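Local atomic coordinates of Alr1585 protein (Nostoc sp., PDB entry 5C2I), a protein that probably uses its haem to reduce hydrogen peroxide while oxidising dyes and other substrates, as a dye-decolorizing (DyP-type) peroxidase that assembles as a tetramer. Residues A[281-284]-A[285-289]; A[232-235]-A[236-240]; A[171-174]-A[175-178]. The protein carries 1 engineered substitution. All blocks are in the same frame, centred on the assembly; numbering follows the deposited sequence.

The three contacts are local ones, each within a single continuous piece of chain; along the sequence interaction 3 is first, then interaction 2, then interaction 1. Interaction 3 belongs to the N-terminal dimeric alpha+beta barrel region and joins helix 159-176 to strand 177-189, beside a second subunit. Interactions 2 and 1 share the C-terminal DyP region: residues 232-238 lead into strand 239-240, whereas 281-289 form a helix whose end reaches the haem. Those two lie about 34 Å apart between centres, on opposite sides of the chain's centre, and interaction 3 lies about 33 Å from interaction 2 and about 47 Å from interaction 1, centre to centre. The set thus spans subunit interface, sheet edge and haem pocket.

Interaction 1: A[281-284]-A[285-289]; sequences ENLA and GALIV
The side chain of L287 lies over the carbonyl of L283 one turn earlier, with its CG 3.3 Å from L283 O. Its CG stands anti to the carbonyl carbon (chi1 -62°), which folds the branch back along the helix. CD2 of L287 reaches CD1 of L283 only at 4.4 Å, a light apolar touch. I288 behaves alike one residue on: its CG1 is 3.4 Å from A284 O, and CD1 follows closely over the same carbonyl.

Beneath these side chains run four successive i to i+4 bonds, the mark of a regular alpha-helix. G285 N meets E281 O almost straight, at 173°, and L287 N lies 2.9 Å from L283 O. The bond of I288 N to A284 O is longer, 3.2 Å, and more bent. Small residues suit the buried middle: A284 packs on A274 of helix 263-277 and A286 on F292, while G285 adds no side chain at all. The bulkier I288 is wedged among F266, L273 and the polar Q270 of that helix and W430, a mostly apolar setting fit for a branched aliphatic residue. At the far end V289 touches the haem, which places the end of helix 281-289 at the haem pocket of a DyP-type peroxidase.

Interaction 2: A[232-235]-A[236-240]; sequences APLD and SILVE
S236 makes two hydrogen bonds to one atom of P233: its OG donates to P233 O at 2.7 Å, nearly in line with the carbonyl, and its N reaches the same oxygen at 3.0 Å from well above the carbonyl plane. The hydroxyl can do so because OG sits between the backbone N and the carbonyl carbon (chi1 73°), turned back over the turn. CB of A232 approaches this OG at 3.6 Å, a methyl being small enough to sit beside the hydroxyl. An alanine in place of S236 is likely to leave P233 O with the backbone N-H alone of these two donors. L234 O is gripped twice as well, by I237 N and, at 2.8 Å and 172°, by L238 N.

The i to i+3 bonds of S236 N and I237 N mark a short 3-10 turn, and the L238 bond is i to i+4; together they link the loop after helix 212-221 to strand 239-240. P233 suits the start of the turn, since it has no N-H to satisfy and its carbonyl serves as the acceptor.

Among the apolar contacts, L234 and L238 run side by side, pointing the same way, with CD2 of L234 4.1 Å from CD1 of L238. Y23 meets L234, and Y250 of strand 250-261 meets L238.

Interaction 3: A[171-174]-A[175-178]; sequences QKLR and QIAE
L173 sets its CD1 between two apolar neighbours, 3.8 Å from CD1 of I176 and 3.9 Å from CB of A177. This is the tightly packed part of the contact. The L173 and I176 side chains cross at about a right angle, and the leucine branch comes forward because CG is anti to the backbone N (chi1 178°). In I176 it is CG1 that occupies the position between the backbone N and the carbonyl carbon, bringing CD1 back over L173 O. The single methyl of A177 is short enough to lie against L173 CD1.

The backbone changes character here. L173 O takes I176 N at 3.0 Å, from above the carbonyl plane, and A177 N through a weak bond bent to 120°. Q175 N likewise bonds to K172 O, an i to i+3 link, as the helix tightens before giving way to the strand.

On the looser side Q175, exposed, lays CB and CG along K172 O, CB at 3.3 Å, and a bend at chi2 (-69°) turns its amide toward a water. That water donates to Q171 O at 2.6 Å and only weakly to OE1 of Q175. Amide and lysine side chains suit this wetter surface, which the second subunit partly covers: its L142 packs on K172 and Q175, and its E141 and G143 hold the amide of Q171.

I176 and L173 press on W61 of helix 55-68, while L173 also meets L48 and A177 meets F50 of strand 42-50, where helix 159-176 passes into strand 177-189 of the antiparallel sheet in the ferredoxin-like N-terminal domain.

Interaction 1: A[281-284]-A[285-289]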
loop_
_atom_site.group_PDB
_atom_site.type_symbol
_atom_site.label_atom_id
_atom_site.label_comp_id
_atom_site.label_asym_id
_atom_site.label_seq_id
_atom_site.Cartn_x
_atom_site.Cartn_y
_atom_site.Cartn_z
ATOM N N GLU A 281 -27.962 -12.265 -2.589
ATOM C CA GLU A 281 -27.489 -12.093 -1.230
ATOM C C GLU A 281 -27.336 -10.619 -0.843
ATOM O O GLU A 281 -27.677 -10.207 0.262
ATOM C CB GLU A 281 -26.189 -12.842 -1.127
ATOM C CG GLU A 281 -25.454 -12.740 0.183
ATOM C CD GLU A 281 -24.238 -13.682 0.232
ATOM O OE1 GLU A 281 -24.007 -14.474 -0.714
ATOM O OE2 GLU A 281 -23.548 -13.668 1.277
ATOM N N ASN A 282 -26.842 -9.807 -1.772
ATOM C CA ASN A 282 -26.712 -8.380 -1.476
ATOM C C ASN A 282 -28.063 -7.673 -1.193
ATOM O O ASN A 282 -28.156 -6.854 -0.267
ATOM C CB ASN A 282 -25.818 -7.670 -2.499
ATOM C CG ASN A 282 -26.387 -7.646 -3.890
ATOM O OD1 ASN A 282 -27.550 -7.915 -4.144
ATOM N ND2 ASN A 282 -25.528 -7.307 -4.825
ATOM N N LEU A 283 -29.122 -8.071 -1.908
ATOM C CA LEU A 283 -30.456 -7.521 -1.648
ATOM C C LEU A 283 -31.011 -8.016 -0.307
ATOM O O LEU A 283 -31.610 -7.236 0.455
ATOM C CB LEU A 283 -31.424 -7.836 -2.808
ATOM C CG LEU A 283 -32.859 -7.364 -2.646
ATOM C CD1 LEU A 283 -32.959 -5.848 -2.475
ATOM C CD2 LEU A 283 -33.681 -7.838 -3.833
ATOM N N ALA A 284 -30.778 -9.284 0.034
ATOM C CA ALA A 284 -31.170 -9.774 1.375
ATOM C C ALA A 284 -30.555 -8.895 2.485
ATOM O O ALA A 284 -31.223 -8.523 3.451
ATOM C CB ALA A 284 -30.779 -11.234 1.550
ATOM N N GLY A 285 -29.257 -8.625 2.375
ATOM C CA GLY A 285 -28.580 -7.693 3.281
ATOM C C GLY A 285 -29.256 -6.332 3.361
ATOM O O GLY A 285 -29.503 -5.827 4.461
ATOM N N ALA A 286 -29.609 -5.767 2.200
ATOM C CA ALA A 286 -30.271 -4.495 2.147
ATOM C C ALA A 286 -31.672 -4.507 2.779
ATOM O O ALA A 286 -32.103 -3.503 3.369
ATOM C CB ALA A 286 -30.361 -4.006 0.718
ATOM N N LEU A 287 -32.353 -5.630 2.715
ATOM C CA LEU A 287 -33.655 -5.761 3.386
ATOM C C LEU A 287 -33.546 -5.838 4.911
ATOM O O LEU A 287 -34.473 -5.473 5.647
ATOM C CB LEU A 287 -34.399 -7.003 2.862
ATOM C CG LEU A 287 -34.752 -6.999 1.382
ATOM C CD1 LEU A 287 -35.421 -8.290 0.948
ATOM C CD2 LEU A 287 -35.637 -5.804 1.015
ATOM N N ILE A 288 -32.439 -6.356 5.396
ATOM C CA ILE A 288 -32.204 -6.452 6.836
ATOM C C ILE A 288 -31.889 -5.029 7.353
ATOM O O ILE A 288 -32.442 -4.580 8.350
ATOM C CB ILE A 288 -31.002 -7.384 7.140
ATOM C CG1 ILE A 288 -31.298 -8.846 6.790
ATOM C CG2 ILE A 288 -30.591 -7.300 8.623
ATOM C CD1 ILE A 288 -30.059 -9.674 6.526
ATOM N N VAL A 289 -30.956 -4.352 6.681
ATOM C CA VAL A 289 -30.396 -3.109 7.176
ATOM C C VAL A 289 -31.173 -1.878 6.738
ATOM O O VAL A 289 -31.290 -0.927 7.526
ATOM C CB VAL A 289 -28.932 -2.978 6.742
ATOM C CG1 VAL A 289 -28.379 -1.603 7.048
ATOM C CG2 VAL A 289 -28.092 -4.058 7.431
#

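Interaction 2: A[232-235]-A[236-240]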
loop_
_atom_site.group_PDB
_atom_site.type_symbol
_atom_site.label_atom_id
_atom_site.label_comp_id
_atom_site.label_asym_id
_atom_site.label_seq_id
_atom_site.Cartn_x
_atom_site.Cartn_y
_atom_site.Cartn_z
ATOM N N ALA A 232 -30.659 19.402 13.105
ATOM C CA ALA A 232 -31.384 19.227 14.371
ATOM C C ALA A 232 -31.108 20.416 15.288
ATOM O O ALA A 232 -30.040 21.043 15.192
ATOM C CB ALA A 232 -30.958 17.948 15.053
ATOM N N PRO A 233 -32.079 20.755 16.168
ATOM C CA PRO A 233 -31.861 21.877 17.084
ATOM C C PRO A 233 -30.887 21.474 18.163
ATOM O O PRO A 233 -30.796 20.293 18.519
ATOM C CB PRO A 233 -33.251 22.128 17.658
ATOM C CG PRO A 233 -33.935 20.822 17.580
ATOM C CD PRO A 233 -33.379 20.120 16.364
ATOM N N LEU A 234 -30.206 22.447 18.735
ATOM C CA LEU A 234 -29.272 22.179 19.809
ATOM C C LEU A 234 -29.895 21.490 21.013
ATOM O O LEU A 234 -29.228 20.698 21.640
ATOM C CB LEU A 234 -28.517 23.439 20.248
ATOM C CG LEU A 234 -27.476 23.973 19.251
ATOM C CD1 LEU A 234 -26.925 25.279 19.816
ATOM C CD2 LEU A 234 -26.360 22.994 19.024
ATOM N N ASP A 235 -31.158 21.765 21.293
ATOM C CA ASP A 235 -31.816 21.125 22.437
ATOM C C ASP A 235 -32.143 19.645 22.251
ATOM O O ASP A 235 -32.603 19.001 23.197
ATOM C CB ASP A 235 -33.024 21.929 22.929
ATOM C CG ASP A 235 -34.199 21.879 22.018
ATOM O OD1 ASP A 235 -34.193 21.245 20.965
ATOM O OD2 ASP A 235 -35.199 22.474 22.393
ATOM N N SER A 236 -31.840 19.093 21.071
ATOM C CA SER A 236 -31.935 17.668 20.859
ATOM C C SER A 236 -30.643 16.932 21.262
ATOM O O SER A 236 -30.603 15.700 21.271
ATOM C CB SER A 236 -32.303 17.321 19.419
ATOM O OG SER A 236 -31.156 17.576 18.618
ATOM N N ILE A 237 -29.617 17.679 21.647
ATOM C CA ILE A 237 -28.374 17.060 22.065
ATOM C C ILE A 237 -27.740 17.706 23.323
ATOM O O ILE A 237 -27.087 16.998 24.100
ATOM C CB ILE A 237 -27.367 17.020 20.876
ATOM C CG1 ILE A 237 -26.190 16.110 21.142
ATOM C CG2 ILE A 237 -26.868 18.423 20.483
ATOM C CD1 ILE A 237 -25.313 15.846 19.927
ATOM N N LEU A 238 -27.897 19.021 23.497
ATOM C CA LEU A 238 -27.321 19.711 24.649
ATOM C C LEU A 238 -28.295 19.915 25.792
ATOM O O LEU A 238 -29.455 20.123 25.566
ATOM C CB LEU A 238 -26.758 21.074 24.217
ATOM C CG LEU A 238 -25.723 21.037 23.096
ATOM C CD1 LEU A 238 -25.107 22.399 22.903
ATOM C CD2 LEU A 238 -24.640 20.002 23.350
ATOM N N VAL A 239 -27.773 19.920 27.015
ATOM C CA VAL A 239 -28.503 20.404 28.176
ATOM C C VAL A 239 -27.573 21.290 28.986
ATOM O O VAL A 239 -26.334 21.091 29.030
ATOM C CB VAL A 239 -29.067 19.362 29.157
ATOM C CG1 VAL A 239 -30.295 18.655 28.575
ATOM C CG2 VAL A 239 -27.973 18.417 29.544
ATOM N N GLU A 240 -28.179 22.220 29.668
ATOM C CA GLU A 240 -27.425 23.064 30.592
ATOM C C GLU A 240 -26.732 22.190 31.622
ATOM O O GLU A 240 -27.348 21.310 32.216
ATOM C CB GLU A 240 -28.335 24.022 31.333
ATOM C CG GLU A 240 -28.639 25.271 30.584
ATOM C CD GLU A 240 -29.492 26.233 31.401
ATOM O OE1 GLU A 240 -29.491 26.180 32.646
ATOM O OE2 GLU A 240 -30.196 27.020 30.765
#

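Interaction 3: A[171-174]-A[175-178]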
loop_
_atom_site.group_PDB
_atom_site.type_symbol
_atom_site.label_atom_id
_atom_site.label_comp_id
_atom_site.label_asym_id
_atom_site.label_seq_id
_atom_site.Cartn_x
_atom_site.Cartn_y
_atom_site.Cartn_z
ATOM N N GLN A 171 -0.381 7.162 34.699
ATOM C CA GLN A 171 0.482 7.066 35.859
ATOM C C GLN A 171 -0.109 7.757 37.061
ATOM O O GLN A 171 -0.178 7.142 38.126
ATOM C CB GLN A 171 1.877 7.617 35.591
ATOM C CG GLN A 171 2.644 6.735 34.619
ATOM C CD GLN A 171 4.104 6.642 34.957
ATOM O OE1 GLN A 171 4.471 6.333 36.100
ATOM N NE2 GLN A 171 4.936 6.844 33.977
ATOM N N LYS A 172 -0.529 9.014 36.900
ATOM C CA LYS A 172 -1.117 9.724 38.034
ATOM C C LYS A 172 -2.532 9.237 38.257
ATOM O O LYS A 172 -3.002 9.199 39.380
ATOM C CB LYS A 172 -1.075 11.233 37.830
ATOM C CG LYS A 172 0.323 11.786 38.083
ATOM C CD LYS A 172 0.347 13.286 38.324
ATOM C CE LYS A 172 1.734 13.696 38.790
ATOM N NZ LYS A 172 1.932 15.177 38.809
ATOM N N LEU A 173 -3.201 8.851 37.180
ATOM C CA LEU A 173 -4.575 8.386 37.301
ATOM C C LEU A 173 -4.692 7.159 38.213
ATOM O O LEU A 173 -5.620 7.053 39.014
ATOM C CB LEU A 173 -5.164 8.101 35.923
ATOM C CG LEU A 173 -6.579 7.559 35.802
ATOM C CD1 LEU A 173 -7.588 8.424 36.536
ATOM C CD2 LEU A 173 -6.991 7.457 34.354
ATOM N N ARG A 174 -3.770 6.214 38.057
ATOM C CA ARG A 174 -3.820 4.970 38.809
ATOM C C ARG A 174 -3.672 5.191 40.296
ATOM O O ARG A 174 -4.059 4.325 41.078
ATOM C CB ARG A 174 -2.722 4.010 38.365
ATOM C CG ARG A 174 -3.030 3.285 37.081
ATOM C CD ARG A 174 -1.900 2.323 36.686
ATOM N NE ARG A 174 -2.242 1.741 35.392
ATOM C CZ ARG A 174 -1.613 1.949 34.241
ATOM N NH1 ARG A 174 -0.492 2.724 34.160
ATOM N NH2 ARG A 174 -2.123 1.356 33.145
ATOM N N GLN A 175 -3.087 6.317 40.694
ATOM C CA GLN A 175 -2.940 6.612 42.121
ATOM C C GLN A 175 -4.297 6.796 42.778
ATOM O O GLN A 175 -4.469 6.477 43.949
ATOM C CB GLN A 175 -2.108 7.888 42.321
ATOM C CG GLN A 175 -0.679 7.781 41.809
ATOM C CD GLN A 175 0.160 6.830 42.662
ATOM O OE1 GLN A 175 0.599 5.780 42.194
ATOM N NE2 GLN A 175 0.356 7.187 43.921
ATOM N N ILE A 176 -5.254 7.305 42.001
ATOM C CA ILE A 176 -6.554 7.704 42.554
ATOM C C ILE A 176 -7.764 6.927 42.014
ATOM O O ILE A 176 -8.892 7.163 42.443
ATOM C CB ILE A 176 -6.755 9.244 42.424
ATOM C CG1 ILE A 176 -6.584 9.769 40.989
ATOM C CG2 ILE A 176 -5.723 9.955 43.282
ATOM C CD1 ILE A 176 -7.848 9.692 40.151
ATOM N N ALA A 177 -7.538 6.022 41.055
ATOM C CA ALA A 177 -8.641 5.300 40.411
ATOM C C ALA A 177 -8.206 3.910 39.995
ATOM O O ALA A 177 -7.052 3.717 39.613
ATOM C CB ALA A 177 -9.124 6.054 39.184
ATOM N N GLU A 178 -9.139 2.976 40.041
ATOM C CA GLU A 178 -8.989 1.688 39.396
ATOM C C GLU A 178 -9.456 1.839 37.965
ATOM O O GLU A 178 -10.522 2.409 37.716
ATOM C CB GLU A 178 -9.874 0.633 40.070
ATOM C CG GLU A 178 -9.542 0.379 41.534
ATOM C CD GLU A 178 -8.161 -0.214 41.724
ATOM O OE1 GLU A 178 -7.680 -0.881 40.793
ATOM O OE2 GLU A 178 -7.542 0.018 42.782
HETATM O O HOH W 1 0.982 4.988 38.949
#